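Local structure of serine protease MT3772 (Mycobacterium tuberculosis H37Rv, 3LT3) at residues 83-88 against 198-203; 25-30 against 55-60. The protein is a membrane-associated serine protease of the S1C family, probably needed for resistance to acid and oxidative stress, represented here by its trypsin-like protease domain. The protein carries 1 engineered substitution. All blocks are in the same frame, centred on the assembly; numbering follows the deposited sequence.

Contact 1 of 2, residues 83-88 against 198-203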
ATOM      1  N   VAL A  83       7.264  -0.154  12.132  1.00 31.66           N
ATOM      2  CA  VAL A  83       7.008   0.349  10.780  1.00 29.23           C
ATOM      3  C   VAL A  83       5.841  -0.417  10.137  1.00 27.45           C
ATOM      4  O   VAL A  83       5.708  -1.626  10.328  1.00 27.66           O
ATOM      5  CB  VAL A  83       8.302   0.241   9.916  1.00 28.86           C
ATOM      6  CG1 VAL A  83       8.034   0.538   8.464  1.00 27.52           C
ATOM      7  CG2 VAL A  83       9.382   1.184  10.443  1.00 30.51           C
ATOM      8  N   ASP A  84       4.998   0.297   9.388  1.00 25.74           N
ATOM      9  CA  ASP A  84       3.838  -0.297   8.710  1.00 24.13           C
ATOM     10  C   ASP A  84       4.196  -1.049   7.424  1.00 22.29           C
ATOM     11  O   ASP A  84       3.460  -1.945   7.003  1.00 21.78           O
ATOM     12  CB  ASP A  84       2.789   0.775   8.383  1.00 23.88           C
ATOM     13  CG  ASP A  84       2.185   1.416   9.623  1.00 26.09           C
ATOM     14  OD1 ASP A  84       2.481   2.603   9.874  1.00 27.52           O
ATOM     15  OD2 ASP A  84       1.412   0.742  10.340  1.00 27.35           O
ATOM     16  N   VAL A  85       5.304  -0.670   6.790  1.00 21.21           N
ATOM     17  CA  VAL A  85       5.696  -1.253   5.503  1.00 19.66           C
ATOM     18  C   VAL A  85       6.868  -2.234   5.626  1.00 19.86           C
ATOM     19  O   VAL A  85       7.662  -2.148   6.563  1.00 21.00           O
ATOM     20  CB  VAL A  85       5.997  -0.164   4.423  1.00 18.95           C
ATOM     21  CG1 VAL A  85       4.791   0.751   4.221  1.00 18.64           C
ATOM     22  CG2 VAL A  85       7.232   0.662   4.785  1.00 20.02           C
ATOM     23  N   ALA A  86       6.953  -3.171   4.681  1.00 18.89           N
ATOM     24  CA  ALA A  86       8.049  -4.141   4.626  1.00 19.21           C
ATOM     25  C   ALA A  86       8.553  -4.322   3.195  1.00 18.46           C
ATOM     26  O   ALA A  86       7.796  -4.146   2.237  1.00 17.67           O
ATOM     27  CB  ALA A  86       7.615  -5.474   5.212  1.00 19.71           C
ATOM     28  N   ILE A  87       9.832  -4.668   3.061  1.00 18.87           N
ATOM     29  CA  ILE A  87      10.443  -4.920   1.753  1.00 18.49           C
ATOM     30  C   ILE A  87      10.661  -6.413   1.535  1.00 19.05           C
ATOM     31  O   ILE A  87      11.204  -7.107   2.399  1.00 19.96           O
ATOM     32  CB  ILE A  87      11.798  -4.165   1.573  1.00 19.29           C
ATOM     33  CG1 ILE A  87      11.629  -2.653   1.772  1.00 18.91           C
ATOM     34  CG2 ILE A  87      12.445  -4.475   0.211  1.00 19.39           C
ATOM     35  CD1 ILE A  87      10.654  -1.988   0.816  1.00 17.58           C
ATOM     36  N   LEU A  88      10.230  -6.894   0.372  1.00 18.53           N
ATOM     37  CA  LEU A  88      10.470  -8.267  -0.047  1.00 19.25           C
ATOM     38  C   LEU A  88      11.500  -8.291  -1.167  1.00 19.91           C
ATOM     39  O   LEU A  88      11.449  -7.470  -2.085  1.00 19.32           O
ATOM     40  CB  LEU A  88       9.171  -8.930  -0.525  1.00 18.96           C
ATOM     41  CG  LEU A  88       7.949  -8.948   0.399  1.00 18.52           C
ATOM     42  CD1 LEU A  88       6.740  -9.509  -0.336  1.00 18.96           C
ATOM     43  CD2 LEU A  88       8.212  -9.743   1.665  1.00 19.79           C
ATOM     44  N   ALA A 198       8.247   7.199   2.899  1.00 20.07           N
ATOM     45  CA  ALA A 198       9.663   7.569   2.835  1.00 21.44           C
ATOM     46  C   ALA A 198      10.300   7.581   4.224  1.00 22.68           C
ATOM     47  O   ALA A 198      11.380   7.027   4.419  1.00 23.35           O
ATOM     48  CB  ALA A 198       9.834   8.923   2.154  1.00 22.61           C
ATOM     49  N   GLY A 199       9.613   8.201   5.184  1.00 23.16           N
ATOM     50  CA  GLY A 199      10.069   8.242   6.573  1.00 24.58           C
ATOM     51  C   GLY A 199      10.175   6.864   7.204  1.00 23.98           C
ATOM     52  O   GLY A 199      11.109   6.594   7.955  1.00 25.24           O
ATOM     53  N   GLN A 200       9.215   5.995   6.895  1.00 22.18           N
ATOM     54  CA  GLN A 200       9.216   4.619   7.394  1.00 21.96           C
ATOM     55  C   GLN A 200      10.302   3.757   6.747  1.00 21.83           C
ATOM     56  O   GLN A 200      10.993   3.010   7.443  1.00 22.74           O
ATOM     57  CB  GLN A 200       7.837   3.976   7.219  1.00 20.46           C
ATOM     58  CG  GLN A 200       6.816   4.435   8.256  1.00 21.24           C
ATOM     59  CD  GLN A 200       5.465   3.755   8.109  1.00 20.82           C
ATOM     60  OE1 GLN A 200       4.444   4.279   8.559  1.00 21.17           O
ATOM     61  NE2 GLN A 200       5.451   2.587   7.477  1.00 19.29           N
ATOM     62  N   LEU A 201      10.449   3.866   5.426  1.00 21.11           N
ATOM     63  CA  LEU A 201      11.542   3.204   4.705  1.00 21.58           C
ATOM     64  C   LEU A 201      12.909   3.739   5.135  1.00 23.85           C
ATOM     65  O   LEU A 201      13.913   3.028   5.055  1.00 24.56           O
ATOM     66  CB  LEU A 201      11.385   3.361   3.186  1.00 20.51           C
ATOM     67  CG  LEU A 201      10.250   2.637   2.449  1.00 19.04           C
ATOM     68  CD1 LEU A 201      10.279   2.983   0.969  1.00 18.53           C
ATOM     69  CD2 LEU A 201      10.345   1.139   2.641  1.00 18.73           C
ATOM     70  N   ALA A 202      12.937   4.994   5.581  1.00 25.47           N
ATOM     71  CA  ALA A 202      14.157   5.622   6.091  1.00 28.38           C
ATOM     72  C   ALA A 202      14.622   4.982   7.400  1.00 30.07           C
ATOM     73  O   ALA A 202      15.820   4.782   7.598  1.00 31.66           O
ATOM     74  CB  ALA A 202      13.954   7.118   6.269  1.00 29.47           C
ATOM     75  N   LYS A 203      13.670   4.667   8.282  1.00 30.27           N
ATOM     76  CA  LYS A 203      13.957   3.945   9.529  1.00 32.15           C
ATOM     77  C   LYS A 203      14.607   2.593   9.251  1.00 32.22           C
ATOM     78  O   LYS A 203      15.542   2.195   9.943  1.00 33.93           O
ATOM     79  CB  LYS A 203      12.683   3.741  10.357  1.00 31.58           C
ATOM     80  CG  LYS A 203      12.474   4.758  11.469  1.00 34.14           C
ATOM     81  CD  LYS A 203      11.567   5.894  11.034  1.00 34.73           C
ATOM     82  CE  LYS A 203      11.403   6.928  12.138  1.00 37.48           C
ATOM     83  NZ  LYS A 203      10.569   8.079  11.691  1.00 37.66           N
TER
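Leu-201 of helix 194-207 packs over the face of strand 85-89 from which Val-85 and Ile-87 project. Its CD2 methyl reaches Ile-87 CD1 at 3.6 Å and Val-85 CG2 at 3.8 Å, so one methyl bridges two residues on the same side of the strand, and the leucine side chain runs roughly at right angles to both. Gln-200 adds aliphatic packing nearer its backbone, where its CB lies 3.7 Å from Val-83 CG1. At the margin, Val-83 CG2 approaches Lys-203 CB at 4.2 Å.

Among polar groups, the amide of Gln-200 lies beside the Asp-84 carboxylate. The extended glutamine chain carries it there, with Gln-200 CD 3.7 Å from Asp-84 OD1 and the amide plane 43° from the carboxylate plane. The carboxylate has a firm partner in Arg-149, whose NE forms a salt bridge with OD1.

The axes of strand 85-88 and helix segment 198-203 approach to 9.0 Å, with 61° between their directions. Such packing of a C-terminal helix against the N-terminal barrel, beside the aspartate predicted to be catalytic, is characteristic of the chymotrypsin fold.

Contact 2 of 2, residues 25-30 against 55-60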
ATOM      1  N   VAL A  25       1.348  -6.505  -7.206  1.00 15.86           N
ATOM      2  CA  VAL A  25       1.438  -7.949  -6.999  1.00 16.94           C
ATOM      3  C   VAL A  25       0.622  -8.430  -5.798  1.00 17.55           C
ATOM      4  O   VAL A  25       0.388  -7.681  -4.845  1.00 16.52           O
ATOM      5  CB  VAL A  25       2.916  -8.418  -6.861  1.00 17.18           C
ATOM      6  CG1 VAL A  25       3.718  -8.067  -8.117  1.00 17.63           C
ATOM      7  CG2 VAL A  25       3.579  -7.817  -5.619  1.00 15.70           C
ATOM      8  N   LYS A  26       0.178  -9.681  -5.870  1.00 19.30           N
ATOM      9  CA  LYS A  26      -0.499 -10.330  -4.758  1.00 20.68           C
ATOM     10  C   LYS A  26       0.533 -11.036  -3.885  1.00 21.45           C
ATOM     11  O   LYS A  26       1.491 -11.625  -4.393  1.00 22.00           O
ATOM     12  CB  LYS A  26      -1.544 -11.325  -5.269  1.00 22.12           C
ATOM     13  CG  LYS A  26      -2.412 -11.953  -4.180  1.00 23.52           C
ATOM     14  CD  LYS A  26      -3.669 -12.608  -4.750  1.00 25.87           C
ATOM     15  CE  LYS A  26      -3.354 -13.859  -5.554  1.00 28.06           C
ATOM     16  NZ  LYS A  26      -4.597 -14.545  -6.021  1.00 30.66           N
ATOM     17  N   ILE A  27       0.332 -10.967  -2.573  1.00 22.08           N
ATOM     18  CA  ILE A  27       1.236 -11.602  -1.619  1.00 23.49           C
ATOM     19  C   ILE A  27       0.503 -12.610  -0.736  1.00 25.65           C
ATOM     20  O   ILE A  27      -0.534 -12.302  -0.147  1.00 25.91           O
ATOM     21  CB  ILE A  27       1.991 -10.546  -0.780  1.00 22.27           C
ATOM     22  CG1 ILE A  27       3.044  -9.866  -1.657  1.00 21.60           C
ATOM     23  CG2 ILE A  27       2.660 -11.173   0.445  1.00 23.26           C
ATOM     24  CD1 ILE A  27       3.168  -8.409  -1.436  1.00 21.12           C
ATOM     25  N   ARG A  28       1.048 -13.823  -0.685  1.00 27.74           N
ATOM     26  CA  ARG A  28       0.578 -14.867   0.211  1.00 30.41           C
ATOM     27  C   ARG A  28       1.711 -15.272   1.149  1.00 31.06           C
ATOM     28  O   ARG A  28       2.810 -15.609   0.697  1.00 31.05           O
ATOM     29  CB  ARG A  28       0.094 -16.083  -0.583  1.00 32.52           C
ATOM     30  CG  ARG A  28      -1.226 -15.880  -1.307  1.00 34.15           C
ATOM     31  CD  ARG A  28      -1.803 -17.211  -1.771  1.00 39.01           C
ATOM     32  NE  ARG A  28      -3.172 -17.068  -2.262  1.00 41.83           N
ATOM     33  CZ  ARG A  28      -3.514 -16.973  -3.545  1.00 43.10           C
ATOM     34  NH1 ARG A  28      -2.591 -17.008  -4.499  1.00 43.14           N
ATOM     35  NH2 ARG A  28      -4.791 -16.845  -3.877  1.00 44.62           N
ATOM     36  N   SER A  29       1.448 -15.229   2.453  1.00 32.01           N
ATOM     37  CA  SER A  29       2.445 -15.616   3.448  1.00 33.32           C
ATOM     38  C   SER A  29       1.904 -16.632   4.450  1.00 35.86           C
ATOM     39  O   SER A  29       0.715 -16.623   4.781  1.00 36.66           O
ATOM     40  CB  SER A  29       3.001 -14.389   4.176  1.00 31.80           C
ATOM     41  OG  SER A  29       2.006 -13.767   4.970  1.00 32.59           O
ATOM     42  N   LEU A  30       2.791 -17.503   4.925  1.00 37.58           N
ATOM     43  CA  LEU A  30       2.440 -18.532   5.896  1.00 40.46           C
ATOM     44  C   LEU A  30       3.208 -18.341   7.200  1.00 41.04           C
ATOM     45  O   LEU A  30       2.611 -18.105   8.252  1.00 42.00           O
ATOM     46  CB  LEU A  30       2.714 -19.927   5.325  1.00 42.58           C
ATOM     47  CG  LEU A  30       1.805 -20.429   4.199  1.00 43.47           C
ATOM     48  CD1 LEU A  30       2.527 -21.469   3.358  1.00 45.09           C
ATOM     49  CD2 LEU A  30       0.494 -20.988   4.743  1.00 45.91           C
ATOM     50  N   HIS A  55       2.434  -6.085   8.490  1.00 27.25           N
ATOM     51  CA  HIS A  55       1.584  -6.973   9.287  1.00 29.58           C
ATOM     52  C   HIS A  55       1.196  -8.258   8.549  1.00 30.05           C
ATOM     53  O   HIS A  55       0.960  -9.287   9.178  1.00 31.85           O
ATOM     54  CB  HIS A  55       0.334  -6.235   9.777  1.00 30.19           C
ATOM     55  CG  HIS A  55       0.636  -4.991  10.553  1.00 31.20           C
ATOM     56  ND1 HIS A  55       1.056  -5.017  11.865  1.00 33.42           N
ATOM     57  CD2 HIS A  55       0.589  -3.685  10.198  1.00 30.86           C
ATOM     58  CE1 HIS A  55       1.253  -3.780  12.286  1.00 33.85           C
ATOM     59  NE2 HIS A  55       0.976  -2.953  11.294  1.00 32.17           N
ATOM     60  N   VAL A  56       1.140  -8.187   7.220  1.00 29.05           N
ATOM     61  CA  VAL A  56       0.835  -9.350   6.378  1.00 29.77           C
ATOM     62  C   VAL A  56       1.965 -10.386   6.417  1.00 30.63           C
ATOM     63  O   VAL A  56       1.709 -11.587   6.541  1.00 32.20           O
ATOM     64  CB  VAL A  56       0.545  -8.931   4.906  1.00 28.37           C
ATOM     65  CG1 VAL A  56       0.388 -10.154   4.003  1.00 29.24           C
ATOM     66  CG2 VAL A  56      -0.700  -8.055   4.830  1.00 28.15           C
ATOM     67  N   VAL A  57       3.207  -9.911   6.332  1.00 29.97           N
ATOM     68  CA  VAL A  57       4.380 -10.790   6.232  1.00 30.82           C
ATOM     69  C   VAL A  57       5.158 -10.945   7.547  1.00 32.38           C
ATOM     70  O   VAL A  57       6.227 -11.564   7.571  1.00 33.02           O
ATOM     71  CB  VAL A  57       5.348 -10.328   5.099  1.00 29.50           C
ATOM     72  CG1 VAL A  57       4.660 -10.391   3.740  1.00 28.45           C
ATOM     73  CG2 VAL A  57       5.888  -8.924   5.370  1.00 28.46           C
ATOM     74  N   ALA A  58       4.610 -10.393   8.630  1.00 33.24           N
ATOM     75  CA  ALA A  58       5.270 -10.367   9.941  1.00 35.03           C
ATOM     76  C   ALA A  58       5.759 -11.736  10.409  1.00 37.22           C
ATOM     77  O   ALA A  58       4.962 -12.604  10.778  1.00 38.68           O
ATOM     78  CB  ALA A  58       4.346  -9.743  10.989  1.00 35.77           C
ATOM     79  N   GLY A  59       7.079 -11.916  10.377  1.00 37.82           N
ATOM     80  CA  GLY A  59       7.727 -13.142  10.847  1.00 40.09           C
ATOM     81  C   GLY A  59       7.455 -14.375  10.005  1.00 40.68           C
ATOM     82  O   GLY A  59       7.447 -15.496  10.522  1.00 42.83           O
ATOM     83  N   SER A  60       7.240 -14.170   8.707  1.00 39.01           N
ATOM     84  CA  SER A  60       6.937 -15.268   7.792  1.00 39.60           C
ATOM     85  C   SER A  60       8.169 -15.716   7.012  1.00 39.64           C
ATOM     86  O   SER A  60       8.948 -14.890   6.530  1.00 38.38           O
ATOM     87  CB  SER A  60       5.818 -14.874   6.825  1.00 38.18           C
ATOM     88  OG  SER A  60       5.441 -15.970   6.009  1.00 39.43           O
TER
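Ser-29 and Val-56 join the first strand of the N-terminal barrel to the short helix that carries the predicted catalytic base, His-55; a histidine on such a short helix is a feature of trypsin-like proteases. The hydroxyl of Ser-29 donates a hydrogen bond to the backbone carbonyl of Val-56, with OG and O 2.7 Å apart. With chi1 at 67°, OG sits between its own backbone N and carbonyl carbon, which turns the hydroxyl toward the helix. It meets the carbonyl from above, 40° out of the carbonyl plane and with a C=O...donor angle of 135°. The bond ties strand 24-29 to the backbone of Val-56, one residue after His-55.

Two residues earlier on the strand, and on its same side, Ile-27 makes the apolar contact. Its CG2 methyl packs 3.9 Å from Val-57 CG1, and the two side chains meet at a slant; Val-56 CG1 is a looser neighbour of that methyl at 4.3 Å. Ile-27 also touches Val-50, Thr-52 and Val-63, which places this group in the barrel interior.

Beyond the helix the chain reverses in a type II turn from Val-57 to Ser-60, closed by a hydrogen bond from Ser-60 N to Val-57 O (3.0 Å) and with Gly-59 at positive phi. The turn brings Ser-60 back to the strand, where its OG lies 3.4 Å from Ser-29 CB. That hydroxyl also has a weak hydrogen bond with Asn-62 N.

A buried serine-to-carbonyl bond, a small aliphatic cluster and a returning turn together join the weakly bonded helix 54-57 and the turn after it to strand 24-29, within the N-terminal barrel of the chymotrypsin fold.

In the fold
Strand 85-89 connects the two contacts, whose centres are 15 Å apart. Ala-86 and Leu-88 turn away from the C-terminal helix of contact 1 and meet contact 2: Ala-86 CB lies 3.9 Å from Val-57 CG2, and Leu-88 CD1 is 3.9 Å from Ile-27 CD1. Each contact has one predicted catalytic residue in its segments: Asp-84, which touches across contact 1, and His-55, which does not touch 25-30. Asp-84 OD2 is 3.8 Å from His-55 NE2 but 6.0 Å from its ND1, the usual triad partner; the imidazole thus appears turned from the working arrangement, in keeping with the inactive form. The predicted third triad position holds the engineered Ala-163, its side chain about 9 Å from that of Asp-84.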